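Local coordinates for glyoxalase family protein, putative (Bacillus anthracis, PDB 2QQZ) that is of unknown function but belongs to the glyoxalase/bleomycin resistance protein/dioxygenase superfamily, and so may be a glyoxalase-like enzyme or binding protein, at residues Asp100-Ser112 with Gly116-Asn126. Numbering follows the deposited sequence. Where two conformers were deposited one is given.
With SO4 (sulfate ion), chain D.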
# COMPACT_ATOMS: atom_id res chain seq x y z
N ASP A 100 -17.67 6.76 -0.95
CA ASP A 100 -17.59 6.72 0.49
C ASP A 100 -17.64 8.14 1.08
O ASP A 100 -16.83 9.00 0.69
CB ASP A 100 -16.31 6.04 0.94
CG ASP A 100 -16.29 5.82 2.43
OD1 ASP A 100 -16.20 6.82 3.20
OD2 ASP A 100 -16.39 4.65 2.80
N HIS A 101 -18.59 8.39 1.98
CA HIS A 101 -18.81 9.72 2.46
C HIS A 101 -18.46 9.90 3.92
O HIS A 101 -18.83 10.90 4.50
CB HIS A 101 -20.30 10.12 2.24
CG HIS A 101 -20.71 10.00 0.81
ND1 HIS A 101 -20.40 10.95 -0.14
CD2 HIS A 101 -21.33 9.00 0.14
CE1 HIS A 101 -20.84 10.56 -1.32
NE2 HIS A 101 -21.41 9.38 -1.18
N ALA A 102 -17.75 8.95 4.52
CA ALA A 102 -17.58 8.99 5.97
C ALA A 102 -16.56 10.05 6.42
O ALA A 102 -16.65 10.57 7.50
CB ALA A 102 -17.22 7.61 6.52
N ARG A 103 -15.63 10.40 5.53
CA ARG A 103 -14.54 11.33 5.82
C ARG A 103 -14.85 12.60 5.01
O ARG A 103 -14.64 12.63 3.79
CB ARG A 103 -13.22 10.63 5.40
CG ARG A 103 -11.99 11.19 6.05
CD ARG A 103 -10.71 10.58 5.48
NE ARG A 103 -9.65 11.57 5.65
CZ ARG A 103 -8.42 11.42 5.27
NH1 ARG A 103 -8.01 10.30 4.65
NH2 ARG A 103 -7.58 12.42 5.49
N PRO A 104 -15.39 13.64 5.66
CA PRO A 104 -16.07 14.78 4.97
C PRO A 104 -15.14 15.85 4.35
O PRO A 104 -15.59 16.67 3.55
CB PRO A 104 -16.97 15.39 6.06
CG PRO A 104 -16.26 15.09 7.36
CD PRO A 104 -15.36 13.82 7.12
N ASP A 105 -13.87 15.80 4.75
CA ASP A 105 -12.76 16.62 4.24
C ASP A 105 -12.18 16.04 2.91
O ASP A 105 -11.35 16.68 2.24
CB ASP A 105 -11.65 16.69 5.32
CG ASP A 105 -11.40 15.35 6.03
OD1 ASP A 105 -12.36 14.77 6.59
OD2 ASP A 105 -10.24 14.86 6.05
N VAL A 106 -12.63 14.85 2.54
CA VAL A 106 -12.07 14.11 1.42
C VAL A 106 -13.17 13.49 0.54
O VAL A 106 -14.16 12.94 1.02
CB VAL A 106 -11.08 13.01 1.91
CG1 VAL A 106 -10.61 12.16 0.77
CG2 VAL A 106 -9.82 13.63 2.56
N ILE A 107 -12.99 13.57 -0.76
CA ILE A 107 -13.86 12.87 -1.67
C ILE A 107 -13.15 11.59 -1.98
O ILE A 107 -11.93 11.58 -2.23
CB ILE A 107 -14.07 13.69 -2.99
CG1 ILE A 107 -14.71 15.03 -2.64
CG2 ILE A 107 -14.90 12.89 -4.04
CD1 ILE A 107 -14.88 16.01 -3.82
N ARG A 108 -13.88 10.49 -2.01
CA ARG A 108 -13.20 9.24 -2.30
C ARG A 108 -14.15 8.14 -2.68
O ARG A 108 -15.34 8.19 -2.40
CB ARG A 108 -12.38 8.82 -1.08
CG ARG A 108 -13.22 8.39 0.08
CD ARG A 108 -12.32 8.05 1.20
NE ARG A 108 -13.17 7.76 2.37
CZ ARG A 108 -12.77 7.17 3.50
NH1 ARG A 108 -11.50 6.81 3.66
NH2 ARG A 108 -13.66 6.99 4.46
N PHE A 109 -13.61 7.12 -3.32
CA PHE A 109 -14.43 6.00 -3.76
C PHE A 109 -13.54 4.78 -3.99
O PHE A 109 -12.29 4.91 -4.16
CB PHE A 109 -15.22 6.35 -5.03
CG PHE A 109 -14.38 6.59 -6.27
CD1 PHE A 109 -14.03 5.53 -7.10
CD2 PHE A 109 -13.95 7.87 -6.60
CE1 PHE A 109 -13.29 5.74 -8.25
CE2 PHE A 109 -13.18 8.11 -7.75
CZ PHE A 109 -12.84 7.06 -8.56
N TYR A 110 -14.17 3.60 -4.03
CA TYR A 110 -13.43 2.35 -4.21
C TYR A 110 -13.84 1.76 -5.53
O TYR A 110 -14.96 1.94 -5.99
CB TYR A 110 -13.78 1.34 -3.13
CG TYR A 110 -13.72 1.88 -1.74
CD1 TYR A 110 -12.51 2.32 -1.21
CD2 TYR A 110 -14.85 1.90 -0.92
CE1 TYR A 110 -12.42 2.81 0.08
CE2 TYR A 110 -14.76 2.38 0.41
CZ TYR A 110 -13.55 2.85 0.88
OH TYR A 110 -13.39 3.33 2.18
N VAL A 111 -12.93 1.02 -6.12
CA VAL A 111 -13.22 0.13 -7.23
C VAL A 111 -12.55 -1.21 -6.91
O VAL A 111 -11.68 -1.28 -6.02
CB VAL A 111 -12.70 0.70 -8.57
CG1 VAL A 111 -13.16 2.12 -8.76
CG2 VAL A 111 -11.18 0.66 -8.62
N SER A 112 -12.93 -2.25 -7.61
CA SER A 112 -12.22 -3.52 -7.59
C SER A 112 -11.43 -3.66 -8.90
O SER A 112 -11.93 -3.36 -9.99
CB SER A 112 -13.20 -4.70 -7.48
OG SER A 112 -13.88 -4.66 -6.22
N GLY A 116 -10.37 -8.70 -8.15
CA GLY A 116 -11.18 -8.54 -6.98
C GLY A 116 -10.48 -7.77 -5.85
O GLY A 116 -11.05 -7.70 -4.76
N ASN A 117 -9.27 -7.25 -6.07
CA ASN A 117 -8.60 -6.37 -5.07
C ASN A 117 -9.27 -4.98 -5.03
O ASN A 117 -9.55 -4.40 -6.10
CB ASN A 117 -7.11 -6.14 -5.39
CG ASN A 117 -6.33 -7.42 -5.44
OD1 ASN A 117 -6.24 -8.15 -4.45
ND2 ASN A 117 -5.72 -7.69 -6.59
N ARG A 118 -9.57 -4.52 -3.83
CA ARG A 118 -10.04 -3.13 -3.60
C ARG A 118 -8.90 -2.12 -3.77
O ARG A 118 -7.77 -2.31 -3.27
CB ARG A 118 -10.59 -3.01 -2.21
CG ARG A 118 -11.00 -1.58 -1.80
CD ARG A 118 -12.07 -1.68 -0.65
NE ARG A 118 -13.39 -1.98 -1.23
CZ ARG A 118 -14.56 -1.85 -0.58
NH1 ARG A 118 -14.59 -1.47 0.70
NH2 ARG A 118 -15.69 -2.17 -1.19
N ILE A 119 -9.22 -1.03 -4.46
CA ILE A 119 -8.31 0.11 -4.67
C ILE A 119 -9.19 1.33 -4.30
O ILE A 119 -10.37 1.35 -4.69
CB ILE A 119 -7.97 0.29 -6.18
CG1 ILE A 119 -7.26 -0.95 -6.69
CG2 ILE A 119 -7.14 1.58 -6.42
CD1 ILE A 119 -5.94 -1.27 -5.95
N GLU A 120 -8.60 2.30 -3.60
CA GLU A 120 -9.29 3.53 -3.25
C GLU A 120 -8.65 4.71 -3.97
O GLU A 120 -7.41 4.75 -4.16
CB GLU A 120 -9.17 3.74 -1.77
CG GLU A 120 -9.71 5.15 -1.30
CD GLU A 120 -9.47 5.36 0.17
OE1 GLU A 120 -9.24 4.32 0.88
OE2 GLU A 120 -9.46 6.54 0.61
N PHE A 121 -9.49 5.62 -4.45
CA PHE A 121 -9.09 6.90 -5.01
C PHE A 121 -9.65 8.02 -4.15
O PHE A 121 -10.84 7.98 -3.73
CB PHE A 121 -9.57 6.97 -6.45
CG PHE A 121 -8.98 5.89 -7.31
CD1 PHE A 121 -7.63 5.91 -7.68
CD2 PHE A 121 -9.76 4.82 -7.73
CE1 PHE A 121 -7.09 4.92 -8.48
CE2 PHE A 121 -9.21 3.84 -8.51
CZ PHE A 121 -7.88 3.89 -8.88
N MSE A 122 -8.81 9.02 -3.83
CA MSE A 122 -9.23 10.14 -3.00
C MSE A 122 -8.63 11.49 -3.42
O MSE A 122 -7.58 11.51 -4.01
CB MSE A 122 -8.77 9.91 -1.57
CG MSE A 122 -7.27 9.67 -1.46
SE MSE A 122 -6.90 9.77 0.46
CE MSE A 122 -6.68 11.74 0.63
N GLU A 123 -9.32 12.58 -3.07
CA GLU A 123 -8.76 13.92 -3.19
C GLU A 123 -9.28 14.78 -2.06
O GLU A 123 -10.43 14.63 -1.64
CB GLU A 123 -9.16 14.50 -4.57
CG GLU A 123 -8.46 15.81 -4.91
CD GLU A 123 -8.91 16.39 -6.22
OE1 GLU A 123 -10.02 16.08 -6.69
OE2 GLU A 123 -8.15 17.20 -6.79
N ASN A 124 -8.44 15.66 -1.51
CA ASN A 124 -8.98 16.65 -0.58
C ASN A 124 -10.01 17.56 -1.23
O ASN A 124 -9.89 17.93 -2.42
CB ASN A 124 -7.86 17.46 0.05
CG ASN A 124 -6.85 16.57 0.73
OD1 ASN A 124 -7.21 15.58 1.36
ND2 ASN A 124 -5.58 16.88 0.57
N LYS A 125 -11.03 17.91 -0.46
CA LYS A 125 -11.98 18.93 -0.89
C LYS A 125 -11.30 20.32 -0.86
O LYS A 125 -10.47 20.60 -0.02
CB LYS A 125 -13.21 18.96 0.01
CG LYS A 125 -14.17 17.81 -0.20
CD LYS A 125 -15.60 18.25 0.14
CE LYS A 125 -16.58 17.09 -0.03
NZ LYS A 125 -17.06 16.49 1.25
N ASN A 126 -11.66 21.17 -1.81
CA ASN A 126 -11.19 22.57 -1.87
C ASN A 126 -12.03 23.54 -1.00
O ASN A 126 -13.27 23.61 -1.13
CB ASN A 126 -11.17 23.09 -3.33
CG ASN A 126 -10.26 22.27 -4.25
OD1 ASN A 126 -10.22 21.03 -4.18
ND2 ASN A 126 -9.51 22.97 -5.12
S SO4 D . -17.91 -2.63 2.15
O1 SO4 D . -17.61 -1.54 1.25
O2 SO4 D . -17.35 -2.43 3.47
O3 SO4 D . -19.37 -2.69 2.20
O4 SO4 D . -17.44 -3.89 1.63
O HOH W 1 -9.03 8.60 2.23
O HOH W 2 -16.99 13.24 1.20
O HOH W 3 -14.02 -2.42 -4.20
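Arg-118 lays its guanidinium flat over one face of the Tyr-110 ring, the planes only 8° apart and NH1 3.7 Å from Tyr-110 CD2. Arginine offers the phenol a flat cationic face, an off-centre cation-pi stack; the bend at chi3 (-80°) puts it there with its N-H groups pointing outward in its own plane. NH1 and NH2 both donate to O1 of a sulfate, probably from the crystallisation liquor, and NE to a water shared with Ser-112 OG. At the ring's edge, in its plane, stands Glu-120 OE1, 3.6 Å from Tyr-110 CE1; Glu-120 OE1 is hydrogen-bonded to His-75 NE2. Having two oxygens, the extended glutamate also turns OE2 to Arg-108, 3.7 Å from NH1, a long salt bridge. Asp-100 OD1 binds Arg-108 NH2 more closely (2.8 Å) and, from the opposite side of its carboxylate plane, Ala-102 N, closing an Asx turn. Both carboxylates would probably hold the largely buried guanidinium in place. The second subunit packs against Glu-120 and Met-122.

Strands 106-112 and 118-124 form the antiparallel hairpin that ends the second βαβββ unit, the module of the vicinal oxygen chelate fold. Six backbone bonds, between Ile-107 and Glu-123, Phe-109 and Phe-121, and Val-111 and Ile-119, set the register. Phenylalanine and valine fill this largely apolar face against helices: Phe-121 CB sits over the Phe-109 ring (CH-pi), Val-111 CG2 meets the Phe-121 ring's edge, and Phe-86 of helix 83-92 meets the same ring edge-to-face. Lys-125 suits an exposed end: its aliphatic chain crosses Ile-107, and NZ donates to Pro-104 O at 2.7 Å.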